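TetR family transcriptional regulator (Chloroflexus aurantiacus, PDB 3NRG) probably acts as a DNA-binding transcription factor of the TetR family, recognising a cis-regulatory DNA region through a predicted helix-turn-helix. Local coordinates at residues Arg92-Val97 with Ala136-Leu141; Phe162-Val167 with Asp208-Gly213. All blocks are in the same frame, centred on the assembly; numbering follows the deposited sequence.

Interaction 1 of 2, residues Arg92-Val97 with Ala136-Leu141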
loop_
_atom_site.group_PDB
_atom_site.type_symbol
_atom_site.label_atom_id
_atom_site.label_comp_id
_atom_site.label_asym_id
_atom_site.label_seq_id
_atom_site.Cartn_x
_atom_site.Cartn_y
_atom_site.Cartn_z
ATOM N N ARG A 92 13.398 2.734 9.712
ATOM C CA ARG A 92 12.674 1.821 10.607
ATOM C C ARG A 92 11.269 2.373 10.886
ATOM O O ARG A 92 10.303 1.612 10.883
ATOM C CB ARG A 92 13.458 1.610 11.926
ATOM C CG ARG A 92 12.891 0.505 12.826
ATOM C CD ARG A 92 11.904 1.046 13.854
ATOM N NE ARG A 92 11.124 -0.022 14.480
ATOM C CZ ARG A 92 11.439 -0.596 15.638
ATOM N NH1 ARG A 92 12.520 -0.209 16.306
ATOM N NH2 ARG A 92 10.674 -1.557 16.137
ATOM N N TRP A 93 11.164 3.700 11.116
ATOM C CA TRP A 93 9.888 4.373 11.328
ATOM C C TRP A 93 9.016 4.275 10.062
ATOM O O TRP A 93 7.839 3.930 10.156
ATOM C CB TRP A 93 10.119 5.852 11.718
ATOM C CG TRP A 93 8.852 6.647 11.891
ATOM C CD1 TRP A 93 8.138 6.814 13.041
ATOM C CD2 TRP A 93 8.167 7.402 10.878
ATOM N NE1 TRP A 93 7.042 7.613 12.807
ATOM C CE2 TRP A 93 7.032 7.984 11.485
ATOM C CE3 TRP A 93 8.405 7.646 9.511
ATOM C CZ2 TRP A 93 6.122 8.777 10.772
ATOM C CZ3 TRP A 93 7.507 8.432 8.806
ATOM C CH2 TRP A 93 6.384 8.993 9.435
ATOM N N LEU A 94 9.609 4.553 8.878
ATOM C CA LEU A 94 8.904 4.513 7.593
ATOM C C LEU A 94 8.459 3.083 7.226
ATOM O O LEU A 94 7.384 2.900 6.642
ATOM C CB LEU A 94 9.787 5.108 6.485
ATOM C CG LEU A 94 9.108 5.375 5.132
ATOM C CD1 LEU A 94 8.052 6.504 5.246
ATOM C CD2 LEU A 94 10.146 5.707 4.066
ATOM N N LEU A 95 9.280 2.078 7.573
ATOM C CA LEU A 95 8.955 0.668 7.339
ATOM C C LEU A 95 7.780 0.251 8.229
ATOM O O LEU A 95 6.856 -0.411 7.757
ATOM C CB LEU A 95 10.197 -0.210 7.618
ATOM C CG LEU A 95 10.116 -1.694 7.237
ATOM C CD1 LEU A 95 9.654 -1.880 5.797
ATOM C CD2 LEU A 95 11.458 -2.368 7.441
ATOM N N ASP A 96 7.788 0.711 9.499
ATOM C CA ASP A 96 6.730 0.451 10.473
ATOM C C ASP A 96 5.393 1.074 10.021
ATOM O O ASP A 96 4.358 0.411 10.087
ATOM C CB ASP A 96 7.134 1.006 11.845
ATOM C CG ASP A 96 6.854 0.069 12.997
ATOM O OD1 ASP A 96 5.656 -0.228 13.248
ATOM O OD2 ASP A 96 7.819 -0.311 13.699
ATOM N N VAL A 97 5.429 2.339 9.542
ATOM C CA VAL A 97 4.243 3.049 9.043
ATOM C C VAL A 97 3.611 2.301 7.848
ATOM O O VAL A 97 2.403 2.043 7.849
ATOM C CB VAL A 97 4.571 4.531 8.695
ATOM C CG1 VAL A 97 3.453 5.168 7.871
ATOM C CG2 VAL A 97 4.836 5.342 9.958
ATOM N N ALA A 136 12.276 6.277 -6.261
ATOM C CA ALA A 136 12.837 7.617 -6.445
ATOM C C ALA A 136 13.123 8.299 -5.106
ATOM O O ALA A 136 14.137 8.998 -4.980
ATOM C CB ALA A 136 11.895 8.471 -7.281
ATOM N N TYR A 137 12.248 8.077 -4.094
ATOM C CA TYR A 137 12.430 8.652 -2.755
ATOM C C TYR A 137 13.635 8.020 -2.034
ATOM O O TYR A 137 14.452 8.746 -1.462
ATOM C CB TYR A 137 11.142 8.515 -1.917
ATOM C CG TYR A 137 11.235 9.148 -0.541
ATOM C CD1 TYR A 137 11.325 10.531 -0.391
ATOM C CD2 TYR A 137 11.174 8.369 0.613
ATOM C CE1 TYR A 137 11.408 11.118 0.871
ATOM C CE2 TYR A 137 11.237 8.947 1.882
ATOM C CZ TYR A 137 11.368 10.322 2.006
ATOM O OH TYR A 137 11.428 10.895 3.250
ATOM N N PHE A 138 13.771 6.672 -2.105
ATOM C CA PHE A 138 14.899 5.963 -1.504
ATOM C C PHE A 138 16.221 6.374 -2.136
ATOM O O PHE A 138 17.202 6.562 -1.420
ATOM C CB PHE A 138 14.711 4.439 -1.590
ATOM C CG PHE A 138 13.574 3.897 -0.754
ATOM C CD1 PHE A 138 13.520 4.135 0.617
ATOM C CD2 PHE A 138 12.615 3.067 -1.314
ATOM C CE1 PHE A 138 12.480 3.616 1.392
ATOM C CE2 PHE A 138 11.574 2.551 -0.538
ATOM C CZ PHE A 138 11.515 2.826 0.810
ATOM N N LYS A 139 16.240 6.562 -3.477
ATOM C CA LYS A 139 17.441 7.006 -4.205
ATOM C C LYS A 139 17.889 8.387 -3.711
ATOM O O LYS A 139 19.080 8.603 -3.492
ATOM C CB LYS A 139 17.182 7.022 -5.723
ATOM C CG LYS A 139 18.455 7.101 -6.559
ATOM C CD LYS A 139 18.150 7.157 -8.044
ATOM C CE LYS A 139 19.402 7.341 -8.860
ATOM N NZ LYS A 139 19.106 7.400 -10.311
ATOM N N GLN A 140 16.920 9.294 -3.471
ATOM C CA GLN A 140 17.181 10.636 -2.941
ATOM C C GLN A 140 17.802 10.544 -1.534
ATOM O O GLN A 140 18.783 11.234 -1.259
ATOM C CB GLN A 140 15.875 11.459 -2.911
ATOM C CG GLN A 140 16.064 12.940 -2.568
ATOM C CD GLN A 140 14.739 13.670 -2.398
ATOM O OE1 GLN A 140 13.733 13.370 -3.061
ATOM N NE2 GLN A 140 14.726 14.676 -1.534
ATOM N N LEU A 141 17.260 9.649 -0.665
ATOM C CA LEU A 141 17.772 9.444 0.705
ATOM C C LEU A 141 19.187 8.876 0.703
ATOM O O LEU A 141 20.018 9.310 1.504
ATOM C CB LEU A 141 16.845 8.516 1.519
ATOM C CG LEU A 141 15.439 9.030 1.839
ATOM C CD1 LEU A 141 14.640 7.969 2.547
ATOM C CD2 LEU A 141 15.486 10.278 2.698
#
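L94 reaches both Y137 and F138 with a single methyl group, and the evidence for close packing between 92-97 and 136-141 rests on that atom. Its CD2 lies at the rim of the tyrosine ring, close to the ring plane, with L94 CD2 to Y137 CE2 measuring 4.1 Å. The same methyl comes obliquely to the phenylalanine, where L94 CD2 to F138 CE1 is also 4.1 Å. The two aromatics arrive differently. Y137 starts out toward helix 87-104 with its ring anti to the backbone N (chi1 -177°), whereas F138 leaves its helix to one side, and a chi1 of -67°, placing CG beside the backbone N, goes with a ring end that comes nearer to L94.

Away from this methyl the interface is loose. The backbones stay well apart, L94 CA to F138 CA being 11.0 Å, and the two segments bury just 92 Å² together. L141 also starts toward the partner helix, yet its CD1 stops 5.3 Å from L94 CD2. Burial is uneven as well: F138 is enclosed, its ring meeting F168 with planes at about 60°, while L94 and Y137 keep part of their surface accessible. On that more open side the polar end of Y137 is held, because its OH hydrogen-bonds the OH of Y90, one turn before L94 on helix 87-104. No hydrogen bond joins the two segments themselves; across them the contact is apolar, and the Y137-Y90 bond adds a polar link between the helices. A leucine methyl set against two aromatic rings, between widely spaced helices, fits the all-helical C-terminal domain of TetR-family regulators, here between helices 87-104 and 124-147.

Interaction 2 of 2, residues Phe162-Val167 with Asp208-Gly213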
loop_
_atom_site.group_PDB
_atom_site.type_symbol
_atom_site.label_atom_id
_atom_site.label_comp_id
_atom_site.label_asym_id
_atom_site.label_seq_id
_atom_site.Cartn_x
_atom_site.Cartn_y
_atom_site.Cartn_z
ATOM N N PHE A 162 17.061 0.111 -5.042
ATOM C CA PHE A 162 16.422 -1.129 -5.481
ATOM C C PHE A 162 16.226 -2.086 -4.302
ATOM O O PHE A 162 15.133 -2.621 -4.124
ATOM C CB PHE A 162 17.244 -1.801 -6.608
ATOM C CG PHE A 162 16.969 -3.279 -6.769
ATOM C CD1 PHE A 162 15.805 -3.726 -7.391
ATOM C CD2 PHE A 162 17.848 -4.226 -6.255
ATOM C CE1 PHE A 162 15.532 -5.088 -7.499
ATOM C CE2 PHE A 162 17.567 -5.588 -6.354
ATOM C CZ PHE A 162 16.409 -6.011 -6.971
ATOM N N VAL A 163 17.285 -2.295 -3.499
ATOM C CA VAL A 163 17.259 -3.179 -2.320
ATOM C C VAL A 163 16.243 -2.681 -1.280
ATOM O O VAL A 163 15.459 -3.474 -0.769
ATOM C CB VAL A 163 18.687 -3.375 -1.706
ATOM C CG1 VAL A 163 18.637 -4.231 -0.443
ATOM C CG2 VAL A 163 19.642 -3.984 -2.727
ATOM N N LEU A 164 16.235 -1.365 -0.997
ATOM C CA LEU A 164 15.286 -0.771 -0.045
ATOM C C LEU A 164 13.839 -0.914 -0.545
ATOM O O LEU A 164 12.969 -1.359 0.209
ATOM C CB LEU A 164 15.616 0.710 0.206
ATOM C CG LEU A 164 16.919 1.005 0.974
ATOM C CD1 LEU A 164 17.336 2.444 0.795
ATOM C CD2 LEU A 164 16.774 0.690 2.448
ATOM N N ASN A 165 13.599 -0.596 -1.836
ATOM C CA ASN A 165 12.267 -0.675 -2.442
ATOM C C ASN A 165 11.668 -2.086 -2.403
ATOM O O ASN A 165 10.509 -2.229 -2.026
ATOM C CB ASN A 165 12.276 -0.121 -3.870
ATOM C CG ASN A 165 10.897 -0.007 -4.482
ATOM O OD1 ASN A 165 10.030 0.739 -4.001
ATOM N ND2 ASN A 165 10.671 -0.733 -5.563
ATOM N N VAL A 166 12.450 -3.128 -2.768
ATOM C CA VAL A 166 11.941 -4.516 -2.761
ATOM C C VAL A 166 11.644 -5.028 -1.352
ATOM O O VAL A 166 10.667 -5.743 -1.157
ATOM C CB VAL A 166 12.802 -5.514 -3.594
ATOM C CG1 VAL A 166 12.813 -5.127 -5.070
ATOM C CG2 VAL A 166 14.229 -5.635 -3.044
ATOM N N VAL A 167 12.455 -4.625 -0.366
ATOM C CA VAL A 167 12.255 -5.017 1.031
ATOM C C VAL A 167 10.982 -4.366 1.578
ATOM O O VAL A 167 10.096 -5.072 2.071
ATOM C CB VAL A 167 13.502 -4.685 1.899
ATOM C CG1 VAL A 167 13.176 -4.768 3.381
ATOM C CG2 VAL A 167 14.674 -5.600 1.550
ATOM N N ASP A 208 18.874 -3.607 10.592
ATOM C CA ASP A 208 20.255 -3.935 10.990
ATOM C C ASP A 208 21.069 -4.449 9.803
ATOM O O ASP A 208 22.222 -4.051 9.635
ATOM C CB ASP A 208 20.271 -4.970 12.136
ATOM C CG ASP A 208 19.767 -4.454 13.476
ATOM O OD1 ASP A 208 19.530 -3.232 13.592
ATOM O OD2 ASP A 208 19.612 -5.276 14.408
ATOM N N ILE A 209 20.462 -5.322 8.965
ATOM C CA ILE A 209 21.116 -5.870 7.775
ATOM C C ILE A 209 21.431 -4.745 6.773
ATOM O O ILE A 209 22.571 -4.637 6.308
ATOM C CB ILE A 209 20.269 -7.021 7.142
ATOM C CG1 ILE A 209 20.157 -8.225 8.117
ATOM C CG2 ILE A 209 20.850 -7.465 5.763
ATOM C CD1 ILE A 209 18.959 -9.182 7.839
ATOM N N LEU A 210 20.439 -3.866 6.503
ATOM C CA LEU A 210 20.604 -2.741 5.574
ATOM C C LEU A 210 21.604 -1.709 6.103
ATOM O O LEU A 210 22.386 -1.154 5.325
ATOM C CB LEU A 210 19.248 -2.076 5.282
ATOM C CG LEU A 210 18.168 -2.972 4.629
ATOM C CD1 LEU A 210 16.811 -2.328 4.717
ATOM C CD2 LEU A 210 18.511 -3.298 3.182
ATOM N N GLU A 211 21.609 -1.488 7.439
ATOM C CA GLU A 211 22.524 -0.552 8.092
ATOM C C GLU A 211 23.979 -1.020 7.968
ATOM O O GLU A 211 24.828 -0.250 7.518
ATOM C CB GLU A 211 22.132 -0.352 9.565
ATOM C CG GLU A 211 22.924 0.737 10.270
ATOM C CD GLU A 211 22.602 0.905 11.740
ATOM O OE1 GLU A 211 22.217 -0.095 12.389
ATOM O OE2 GLU A 211 22.790 2.029 12.257
ATOM N N ARG A 212 24.261 -2.294 8.327
ATOM C CA ARG A 212 25.618 -2.852 8.229
ATOM C C ARG A 212 26.103 -2.886 6.775
ATOM O O ARG A 212 27.289 -2.675 6.513
ATOM C CB ARG A 212 25.688 -4.262 8.839
ATOM C CG ARG A 212 25.526 -4.301 10.351
ATOM C CD ARG A 212 25.851 -5.676 10.914
ATOM N NE ARG A 212 24.943 -6.712 10.415
ATOM C CZ ARG A 212 23.863 -7.134 11.067
ATOM N NH1 ARG A 212 23.556 -6.624 12.255
ATOM N NH2 ARG A 212 23.088 -8.073 10.541
ATOM N N GLY A 213 25.181 -3.138 5.854
ATOM C CA GLY A 213 25.495 -3.227 4.435
ATOM C C GLY A 213 25.760 -1.901 3.749
ATOM O O GLY A 213 26.493 -1.860 2.757
#
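L210 meets V163 and L164 without any flat group between them; the planar groups of both segments take no part in the contact. The R212 guanidinium folds back over its own helix, one face carrying D208 O, 3.7 Å above the plane and over its centre, with I209 N nearer the rim. On the other helix, F162 packs on F135 of helix 124-147.

The contact itself is aliphatic and forked. L210 CD2 approaches V163 CG1 at 3.7 Å, the two side chains sliding past each other in opposite directions, while L210 CD1 reaches L164 CD2 at 3.8 Å. V163 can offer CG1 because that methyl is anti to the backbone N (chi1 177°). V167 borders the fork more loosely, its CG1 being 4.6 Å from L210 CD1. With L164 CA and L210 CA 8.0 Å apart, the backbones come close enough for 153 Å² to be buried by side chains of modest length.

Helices 157-179 and 196-214 run in roughly opposite directions here. L164 continues the apolar packing onto V142 of helix 124-147 and L91 of helix 87-104, and E211 touches F88 of that last helix.

How the interactions relate
Interaction 1 joins helices 87-104 and 124-147, and interaction 2 then joins helices 157-179 and 196-214, so the two follow in series along the chain. Their centres are about 10 Å apart, on the same side of the chain's centre, and all four segments belong to the C-terminal TetR-like domain. They meet directly where consecutive helices 124-147 and 157-179 pack: F138 CE2 lies 3.8 Å from N165 CA, and F138 CG 3.9 Å from L164 CB. F138 and L164 thus link the two contacts, and L95 packs on both helices 157-179 and 196-214, consistent with a shared apolar interior. In many TetR relatives, this domain holds the ligand pocket and dimer interface, roles not established here.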